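Local coordinates for putative fructose-aminoacid-6-phosphate deglycase (Bacillus subtilis, PDB 3EUA), which converts a range of fructosamine 6-phosphates to glucose 6-phosphate and a free amino acid, at residues Q14-D19 against A119-Q124. Numbering follows the deposited sequence.
Sequences QAFLQD and AQYVAQ
Phe16, on helix 11-20, and Tyr121, opening the strand 121-124, are the nearest backbone neighbours across the contact, with Phe16 CA and Tyr121 CA 6.7 Å apart. Tyr121 points from the strand toward the helix, meeting Phe16 with one ring face and Asp19, a helical turn later, with its hydroxyl. The aromatic pair is T-shaped: the edge of Phe16 is turned to the face of Tyr121, ring planes at 74° and centroids 5.3 Å apart. With CG anti to the backbone N (chi1 163°), Phe16 brings CD1 over the rim of the tyrosine, 3.7 Å from Tyr121 CG, while Phe16 CB lies 3.8 Å from Tyr121 CD2. The Phe16 side chain also touches Leu103 and Ile105 of the neighbouring strand and Ile144 and Thr148 of helix 137-153. At the far end of the tyrosine, Tyr121 OH donates a very short hydrogen bond, 2.5 Å, to Asp19 OD2, which lies near the ring plane at its edge; the Asp19 carboxylate is turned 61° from the ring. A phenylalanine in place of Tyr121 could keep the edge-to-face packing but would probably leave the Asp19 carboxylate without its phenolic donor. Strand 121-124 is an edge strand of this chain's five-stranded parallel sheet, bonded through its backbone to strand 103-108, and the contact ties helix 11-20 to that border within the first SIS domain, an alpha/beta fold. The buried Phe16 thus packs over one tyrosine face, while solvent-exposed Asp19 accepts from the hydroxyl, a bond that a charged carboxylate would probably make stronger than a neutral acceptor could.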
# COMPACT_ATOMS: atom_id res chain seq x y z
N GLN A 14 7.48 27.48 -9.85
CA GLN A 14 6.74 28.45 -10.65
C GLN A 14 7.02 28.29 -12.13
O GLN A 14 6.12 28.38 -12.93
CB GLN A 14 7.06 29.89 -10.25
CG GLN A 14 6.63 30.29 -8.82
CD GLN A 14 6.86 31.78 -8.57
OE1 GLN A 14 6.60 32.60 -9.45
NE2 GLN A 14 7.32 32.13 -7.38
N ALA A 15 8.29 28.10 -12.50
CA ALA A 15 8.67 27.91 -13.92
C ALA A 15 7.99 26.67 -14.46
O ALA A 15 7.42 26.70 -15.55
CB ALA A 15 10.16 27.80 -14.06
N PHE A 16 8.04 25.59 -13.71
CA PHE A 16 7.36 24.35 -14.11
C PHE A 16 5.85 24.60 -14.35
O PHE A 16 5.30 24.19 -15.38
CB PHE A 16 7.59 23.26 -13.07
CG PHE A 16 6.64 22.11 -13.16
CD1 PHE A 16 6.84 21.09 -14.06
CD2 PHE A 16 5.57 22.02 -12.27
CE1 PHE A 16 5.96 20.01 -14.11
CE2 PHE A 16 4.70 20.94 -12.30
CZ PHE A 16 4.89 19.93 -13.23
N LEU A 17 5.19 25.28 -13.41
CA LEU A 17 3.76 25.55 -13.56
C LEU A 17 3.45 26.45 -14.77
O LEU A 17 2.43 26.28 -15.44
CB LEU A 17 3.17 26.14 -12.28
CG LEU A 17 3.19 25.23 -11.04
CD1 LEU A 17 2.75 26.01 -9.81
CD2 LEU A 17 2.34 23.98 -11.25
N GLN A 18 4.33 27.40 -15.04
CA GLN A 18 4.17 28.26 -16.21
C GLN A 18 4.20 27.40 -17.46
O GLN A 18 3.35 27.54 -18.34
CB GLN A 18 5.29 29.31 -16.30
CG GLN A 18 5.25 30.42 -15.26
CD GLN A 18 6.51 31.36 -15.28
OE1 GLN A 18 7.11 31.59 -16.34
NE2 GLN A 18 6.87 31.92 -14.12
N ASP A 19 5.18 26.51 -17.55
CA ASP A 19 5.31 25.63 -18.72
C ASP A 19 4.20 24.59 -18.80
O ASP A 19 3.86 24.11 -19.88
CB ASP A 19 6.66 24.90 -18.71
CG ASP A 19 7.85 25.84 -18.88
OD1 ASP A 19 7.68 27.05 -19.19
OD2 ASP A 19 8.98 25.34 -18.72
N ALA A 119 16.02 14.33 -14.60
CA ALA A 119 14.69 14.94 -14.62
C ALA A 119 14.66 16.19 -15.47
O ALA A 119 15.62 16.93 -15.52
CB ALA A 119 14.21 15.26 -13.19
N GLN A 120 13.52 16.43 -16.12
CA GLN A 120 13.36 17.60 -16.97
C GLN A 120 13.27 18.87 -16.15
O GLN A 120 13.83 19.90 -16.53
CB GLN A 120 12.14 17.40 -17.92
CG GLN A 120 11.93 18.55 -18.91
CD GLN A 120 10.78 18.34 -19.88
OE1 GLN A 120 10.24 17.24 -20.02
NE2 GLN A 120 10.43 19.40 -20.60
N TYR A 121 12.55 18.81 -15.04
CA TYR A 121 12.40 19.93 -14.11
C TYR A 121 12.90 19.48 -12.74
O TYR A 121 12.72 18.32 -12.36
CB TYR A 121 10.93 20.37 -14.01
CG TYR A 121 10.39 21.05 -15.25
CD1 TYR A 121 9.82 20.31 -16.28
CD2 TYR A 121 10.47 22.44 -15.40
CE1 TYR A 121 9.33 20.92 -17.40
CE2 TYR A 121 10.01 23.06 -16.54
CZ TYR A 121 9.43 22.28 -17.53
OH TYR A 121 8.95 22.86 -18.67
N VAL A 122 13.53 20.40 -12.01
CA VAL A 122 14.07 20.12 -10.70
C VAL A 122 13.61 21.17 -9.71
O VAL A 122 13.69 22.35 -9.99
CB VAL A 122 15.61 20.13 -10.70
CG1 VAL A 122 16.14 19.90 -9.26
CG2 VAL A 122 16.16 19.06 -11.64
N ALA A 123 13.12 20.73 -8.56
CA ALA A 123 12.66 21.62 -7.51
C ALA A 123 13.38 21.22 -6.23
O ALA A 123 13.26 20.11 -5.77
CB ALA A 123 11.16 21.48 -7.35
N GLN A 124 14.14 22.11 -5.65
CA GLN A 124 14.82 21.72 -4.46
C GLN A 124 13.94 22.04 -3.28
O GLN A 124 12.96 22.78 -3.39
CB GLN A 124 16.08 22.51 -4.28
CG GLN A 124 17.06 22.50 -5.41
CD GLN A 124 18.12 23.55 -5.12
OE1 GLN A 124 18.60 23.65 -3.98
NE2 GLN A 124 18.45 24.34 -6.10